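Local structure of LysR family transcriptional regulator (Vibrio vulnificus, 5FHK) at residues A[28-31]-A[37-40]; A[79-84]-A[155-160]. The protein probably regulates transcription of virulence genes as the LysR-type regulator AphB, of which this chain is the regulatory domain, without the DNA-binding domain. All blocks are in the same frame, centred on the assembly; numbering follows the deposited sequence.

Interaction 1: residues A[28-31]-A[37-40]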
ATOM      1  N   GLY A  28       7.199  -7.983  16.004  1.00 19.78           N
ATOM      2  CA  GLY A  28       7.939  -8.511  17.141  1.00 20.43           C
ATOM      3  C   GLY A  28       7.480  -7.905  18.451  1.00 17.96           C
ATOM      4  O   GLY A  28       7.441  -8.583  19.478  1.00 14.34           O
ATOM      5  N   PHE A  29       7.096  -6.630  18.432  1.00 18.57           N
ATOM      6  CA  PHE A  29       6.640  -6.012  19.662  1.00 19.82           C
ATOM      7  C   PHE A  29       5.301  -6.592  20.088  1.00 22.06           C
ATOM      8  O   PHE A  29       5.105  -6.941  21.260  1.00 21.35           O
ATOM      9  CB  PHE A  29       6.551  -4.503  19.482  1.00 16.73           C
ATOM     10  CG  PHE A  29       5.872  -3.805  20.621  1.00 15.68           C
ATOM     11  CD1 PHE A  29       6.567  -3.499  21.766  1.00 16.12           C
ATOM     12  CD2 PHE A  29       4.520  -3.519  20.566  1.00 16.75           C
ATOM     13  CE1 PHE A  29       5.942  -2.869  22.803  1.00 19.56           C
ATOM     14  CE2 PHE A  29       3.879  -2.884  21.614  1.00 20.72           C
ATOM     15  CZ  PHE A  29       4.587  -2.556  22.733  1.00 21.38           C
ATOM     16  N   MET A  30       4.360  -6.680  19.144  1.00 20.74           N
ATOM     17  CA  MET A  30       3.036  -7.208  19.455  1.00 16.98           C
ATOM     18  C   MET A  30       3.137  -8.634  19.945  1.00 14.96           C
ATOM     19  O   MET A  30       2.336  -9.083  20.777  1.00 13.00           O
ATOM     20  CB  MET A  30       2.144  -7.154  18.213  1.00 17.16           C
ATOM     21  CG  MET A  30       1.717  -5.732  17.828  1.00 18.57           C
ATOM     22  SD  MET A  30       0.384  -5.710  16.618  1.00 20.63           S
ATOM     23  CE  MET A  30       1.277  -5.818  15.074  1.00 19.85           C
ATOM     24  N   SER A  31       4.073  -9.371  19.367  1.00 17.61           N
ATOM     25  CA  SER A  31       4.354 -10.725  19.777  1.00 22.98           C
ATOM     26  C   SER A  31       4.771 -10.770  21.239  1.00 23.13           C
ATOM     27  O   SER A  31       4.327 -11.645  21.985  1.00 25.70           O
ATOM     28  CB  SER A  31       5.445 -11.278  18.867  1.00 27.14           C
ATOM     29  OG  SER A  31       5.345 -12.651  18.752  1.00 32.13           O
ATOM     30  N   ASN A  37      -2.510  -3.117  22.625  1.00 22.50           N
ATOM     31  CA  ASN A  37      -3.155  -2.907  21.329  1.00 21.97           C
ATOM     32  C   ASN A  37      -2.499  -1.747  20.592  1.00 20.80           C
ATOM     33  O   ASN A  37      -2.120  -0.742  21.210  1.00 23.08           O
ATOM     34  CB  ASN A  37      -4.658  -2.624  21.481  1.00 21.22           C
ATOM     35  CG  ASN A  37      -5.406  -3.731  22.230  1.00 27.56           C
ATOM     36  OD1 ASN A  37      -5.305  -4.916  21.896  1.00 26.00           O
ATOM     37  ND2 ASN A  37      -6.164  -3.338  23.260  1.00 32.69           N
ATOM     38  N   ILE A  38      -2.416  -1.868  19.261  1.00 19.12           N
ATOM     39  CA  ILE A  38      -1.834  -0.848  18.391  1.00 22.49           C
ATOM     40  C   ILE A  38      -2.881  -0.370  17.391  1.00 24.98           C
ATOM     41  O   ILE A  38      -3.592  -1.184  16.796  1.00 29.84           O
ATOM     42  CB  ILE A  38      -0.610  -1.381  17.623  1.00 22.87           C
ATOM     43  CG1 ILE A  38       0.447  -1.897  18.590  1.00 23.35           C
ATOM     44  CG2 ILE A  38      -0.058  -0.293  16.682  1.00 22.33           C
ATOM     45  CD1 ILE A  38       1.327  -0.813  19.114  1.00 25.39           C
ATOM     46  N   GLU A  39      -2.966   0.944  17.205  1.00 20.50           N
ATOM     47  CA  GLU A  39      -3.671   1.553  16.080  1.00 23.36           C
ATOM     48  C   GLU A  39      -2.629   2.281  15.246  1.00 22.48           C
ATOM     49  O   GLU A  39      -1.900   3.130  15.777  1.00 23.43           O
ATOM     50  CB  GLU A  39      -4.765   2.539  16.536  1.00 26.52           C
ATOM     51  CG  GLU A  39      -6.097   1.868  16.914  1.00 33.67           C
ATOM     52  CD  GLU A  39      -7.220   2.875  17.173  1.00 44.90           C
ATOM     53  OE1 GLU A  39      -7.001   4.087  16.912  1.00 49.12           O
ATOM     54  OE2 GLU A  39      -8.307   2.461  17.665  1.00 48.92           O
ATOM     55  N   LEU A  40      -2.558   1.950  13.953  1.00 19.99           N
ATOM     56  CA  LEU A  40      -1.510   2.432  13.058  1.00 19.81           C
ATOM     57  C   LEU A  40      -2.107   3.190  11.872  1.00 25.03           C
ATOM     58  O   LEU A  40      -3.027   2.699  11.208  1.00 25.60           O
ATOM     59  CB  LEU A  40      -0.675   1.256  12.556  1.00 24.16           C
ATOM     60  CG  LEU A  40       0.317   1.527  11.420  1.00 29.54           C
ATOM     61  CD1 LEU A  40       1.247   2.645  11.824  1.00 30.90           C
ATOM     62  CD2 LEU A  40       1.116   0.281  11.155  1.00 32.27           C
TER
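Phe29 and Met30 meet Ile38 in a small, buried, purely apolar contact between a helix and the strand that follows it. Helix 18-32 is the crossover helix of a beta-alpha-beta unit. It connects strand 9-14 to strand 38-43, and these strands lie parallel in the sheet. The contact therefore closes the last turn of the helix onto the start of the second strand. Ile38 carries the strand side alone and sends one carbon to each partner. Its terminal CD1 lies 4.1 Å from Phe29 CE2, at a slant to the ring. Its CG1 lies 4.1 Å from Met30 CG, the closest approach of the methionine, with SD only slightly farther off. In Ile38, chi1 (-57°) turns CG1 toward Met30, and the bend at chi2 (-84°) swings CD1 to the Phe29 ring. The Phe29 ring also meets Tyr33 and, edge-to-face, Phe197. Ile9 and Ile11 of strand 9-14 pack against Ile38. The second subunit continues the sheet beside residues 38-40, and Phe131 of that subunit packs on Met30. The buried area is only 105 Å², with spacings near van der Waals distance. The two segments are thus joined by dispersion and the exclusion of water, without directional bonds between them, next to the dimer interface.

Interaction 2: residues A[79-84]-A[155-160]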
ATOM      1  N   ILE A  79      16.940   5.438  -5.846  1.00 25.08           N
ATOM      2  CA  ILE A  79      17.812   5.114  -6.965  1.00 23.84           C
ATOM      3  C   ILE A  79      16.945   4.828  -8.179  1.00 25.49           C
ATOM      4  O   ILE A  79      15.778   4.444  -8.064  1.00 27.50           O
ATOM      5  CB  ILE A  79      18.710   3.897  -6.680  1.00 22.05           C
ATOM      6  CG1 ILE A  79      17.842   2.664  -6.467  1.00 21.52           C
ATOM      7  CG2 ILE A  79      19.576   4.127  -5.412  1.00 19.01           C
ATOM      8  CD1 ILE A  79      18.643   1.447  -6.132  1.00 24.71           C
ATOM      9  N   LEU A  80      17.541   4.986  -9.350  1.00 22.71           N
ATOM     10  CA  LEU A  80      16.844   4.769 -10.610  1.00 21.77           C
ATOM     11  C   LEU A  80      16.999   3.315 -11.016  1.00 22.81           C
ATOM     12  O   LEU A  80      18.106   2.772 -10.933  1.00 26.60           O
ATOM     13  CB  LEU A  80      17.414   5.691 -11.683  1.00 20.79           C
ATOM     14  CG  LEU A  80      17.253   7.198 -11.430  1.00 22.30           C
ATOM     15  CD1 LEU A  80      18.124   8.024 -12.407  1.00 24.15           C
ATOM     16  CD2 LEU A  80      15.791   7.611 -11.536  1.00 22.80           C
ATOM     17  N   VAL A  81      15.890   2.677 -11.421  1.00 17.86           N
ATOM     18  CA  VAL A  81      15.901   1.293 -11.892  1.00 18.55           C
ATOM     19  C   VAL A  81      14.931   1.101 -13.058  1.00 19.00           C
ATOM     20  O   VAL A  81      14.077   1.945 -13.336  1.00 18.16           O
ATOM     21  CB  VAL A  81      15.566   0.262 -10.778  1.00 16.63           C
ATOM     22  CG1 VAL A  81      16.632   0.269  -9.708  1.00 19.29           C
ATOM     23  CG2 VAL A  81      14.171   0.538 -10.147  1.00 15.54           C
ATOM     24  N   ALA A  82      15.096  -0.033 -13.752  1.00 19.92           N
ATOM     25  CA  ALA A  82      14.216  -0.504 -14.819  1.00 16.68           C
ATOM     26  C   ALA A  82      14.427  -2.013 -14.968  1.00 21.22           C
ATOM     27  O   ALA A  82      15.461  -2.552 -14.559  1.00 21.34           O
ATOM     28  CB  ALA A  82      14.493   0.225 -16.144  1.00 17.41           C
ATOM     29  N   SER A  83      13.454  -2.697 -15.565  1.00 20.07           N
ATOM     30  CA  SER A  83      13.621  -4.141 -15.752  1.00 22.00           C
ATOM     31  C   SER A  83      14.650  -4.436 -16.849  1.00 23.16           C
ATOM     32  O   SER A  83      14.970  -3.572 -17.661  1.00 26.67           O
ATOM     33  CB  SER A  83      12.284  -4.798 -16.084  1.00 23.18           C
ATOM     34  OG  SER A  83      11.980  -4.663 -17.459  1.00 25.44           O
ATOM     35  N   PRO A  84      15.245  -5.634 -16.849  1.00 24.91           N
ATOM     36  CA  PRO A  84      16.131  -6.009 -17.970  1.00 25.14           C
ATOM     37  C   PRO A  84      15.435  -5.963 -19.315  1.00 28.50           C
ATOM     38  O   PRO A  84      16.064  -5.618 -20.323  1.00 33.08           O
ATOM     39  CB  PRO A  84      16.568  -7.434 -17.605  1.00 26.59           C
ATOM     40  CG  PRO A  84      16.519  -7.440 -16.096  1.00 25.80           C
ATOM     41  CD  PRO A  84      15.353  -6.570 -15.721  1.00 26.86           C
ATOM     42  N   VAL A 155      15.374   0.436  -0.246  1.00 25.98           N
ATOM     43  CA  VAL A 155      14.877  -0.629   0.632  1.00 27.50           C
ATOM     44  C   VAL A 155      13.701  -1.383   0.013  1.00 27.11           C
ATOM     45  O   VAL A 155      13.491  -2.564   0.308  1.00 32.78           O
ATOM     46  CB  VAL A 155      14.509  -0.058   2.016  1.00 31.83           C
ATOM     47  CG1 VAL A 155      13.247   0.797   1.942  1.00 32.88           C
ATOM     48  CG2 VAL A 155      14.339  -1.185   3.022  1.00 33.02           C
ATOM     49  N   MET A 156      12.918  -0.737  -0.851  1.00 23.60           N
ATOM     50  CA  MET A 156      11.760  -1.413  -1.427  1.00 25.68           C
ATOM     51  C   MET A 156      12.113  -2.356  -2.583  1.00 25.47           C
ATOM     52  O   MET A 156      11.264  -3.165  -2.982  1.00 25.12           O
ATOM     53  CB  MET A 156      10.743  -0.385  -1.924  1.00 30.15           C
ATOM     54  CG  MET A 156       9.852   0.271  -0.846  1.00 37.25           C
ATOM     55  SD  MET A 156       8.661   1.431  -1.639  1.00 41.80           S
ATOM     56  CE  MET A 156       7.916   0.383  -2.911  1.00 42.06           C
ATOM     57  N   ILE A 157      13.322  -2.276  -3.134  1.00 22.96           N
ATOM     58  CA  ILE A 157      13.640  -3.039  -4.332  1.00 24.01           C
ATOM     59  C   ILE A 157      14.983  -3.752  -4.231  1.00 28.76           C
ATOM     60  O   ILE A 157      15.532  -4.188  -5.252  1.00 29.76           O
ATOM     61  CB  ILE A 157      13.617  -2.124  -5.569  1.00 21.68           C
ATOM     62  CG1 ILE A 157      14.397  -0.847  -5.297  1.00 25.06           C
ATOM     63  CG2 ILE A 157      12.181  -1.828  -5.990  1.00 16.39           C
ATOM     64  CD1 ILE A 157      14.580   0.027  -6.506  1.00 27.90           C
ATOM     65  N   LYS A 158      15.512  -3.900  -3.009  1.00 30.37           N
ATOM     66  CA  LYS A 158      16.850  -4.472  -2.879  1.00 30.74           C
ATOM     67  C   LYS A 158      16.871  -5.947  -3.267  1.00 29.54           C
ATOM     68  O   LYS A 158      17.831  -6.403  -3.897  1.00 32.15           O
ATOM     69  CB  LYS A 158      17.403  -4.265  -1.470  1.00 31.11           C
ATOM     70  CG  LYS A 158      16.790  -5.089  -0.363  1.00 35.07           C
ATOM     71  CD  LYS A 158      17.541  -4.784   0.951  1.00 37.40           C
ATOM     72  CE  LYS A 158      17.776  -3.259   1.080  1.00 38.56           C
ATOM     73  NZ  LYS A 158      17.820  -2.765   2.490  1.00 42.56           N
ATOM     74  N   GLU A 159      15.820  -6.704  -2.933  1.00 30.14           N
ATOM     75  CA  GLU A 159      15.744  -8.087  -3.404  1.00 32.68           C
ATOM     76  C   GLU A 159      15.638  -8.147  -4.928  1.00 31.45           C
ATOM     77  O   GLU A 159      16.250  -9.016  -5.561  1.00 29.95           O
ATOM     78  CB  GLU A 159      14.586  -8.833  -2.723  1.00 33.17           C
ATOM     79  CG  GLU A 159      13.205  -8.693  -3.346  1.00 35.18           C
ATOM     80  CD  GLU A 159      12.303  -7.690  -2.601  1.00 36.02           C
ATOM     81  OE1 GLU A 159      12.809  -6.652  -2.103  1.00 34.90           O
ATOM     82  OE2 GLU A 159      11.076  -7.934  -2.532  1.00 36.96           O
ATOM     83  N   TYR A 160      14.922  -7.193  -5.544  1.00 30.72           N
ATOM     84  CA  TYR A 160      14.862  -7.133  -7.009  1.00 23.99           C
ATOM     85  C   TYR A 160      16.232  -6.866  -7.619  1.00 20.54           C
ATOM     86  O   TYR A 160      16.559  -7.393  -8.692  1.00 18.14           O
ATOM     87  CB  TYR A 160      13.888  -6.050  -7.470  1.00 21.88           C
ATOM     88  CG  TYR A 160      12.452  -6.320  -7.144  1.00 23.75           C
ATOM     89  CD1 TYR A 160      11.918  -5.982  -5.894  1.00 25.80           C
ATOM     90  CD2 TYR A 160      11.607  -6.896  -8.094  1.00 25.89           C
ATOM     91  CE1 TYR A 160      10.583  -6.248  -5.595  1.00 28.71           C
ATOM     92  CE2 TYR A 160      10.289  -7.154  -7.812  1.00 28.08           C
ATOM     93  CZ  TYR A 160       9.777  -6.829  -6.566  1.00 28.73           C
ATOM     94  OH  TYR A 160       8.462  -7.113  -6.310  1.00 32.21           O
TER
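Ile157 packs on Ile79 and Val81, two alternate residues of strand 68-82 whose side chains lie on the same face. All the direct contacts are apolar. The terminal CD1 of Ile157 does the touching. It comes tip to tip with Val81 and reaches both methyls, with CG2 at 3.7 Å and CG1 at 3.8 Å. The same CD1 lies 4.2 Å from Ile79 CG1, where the two isoleucine chains run past each other in opposite directions. In Ile157, CG1 stands between the backbone N and the carbonyl carbon (chi1 47°), and the arm is then extended (chi2 172°) to bring CD1 over the strand. Met152, Leu166 and Arg140 also pack against Ile157.

Polar interactions lie around this patch. Glu159 forms a salt bridge with Arg20, which also binds the Val155 carbonyl. Backbone bonds tie Ile79 to Met152 and Val81 to Thr150 of strand 149-153, the antiparallel neighbour.

Ile157 occupies the N-cap position, just before helix 158-163. It thus joins the start of a helix to a strand within the LysR substrate-binding domain. The touching residues are buried and aliphatic, so the direct contact rests on dispersion and exclusion of water, while polar bonds hold the backbone around it.

Interactions 1 and 2 come in series along the chain: 28-31 with 37-40 closes before 79-84 with 155-160 opens. Their centres are 30 Å apart, and their nearest atoms about 15 Å. They do not touch, but both reach the same mixed sheet, interaction 1 through strand 38-43 and interaction 2 through strand 68-82. Interaction 1 joins neighbours in sequence within a beta-alpha-beta unit beside the second subunit. Interaction 2 joins segments with 70 residues between them, and no other chain touches it. Both belong to the LysR substrate-binding domain, related to periplasmic binding proteins. Each contact packs a different helical region onto the shared sheet, one at the dimer interface and one within the subunit.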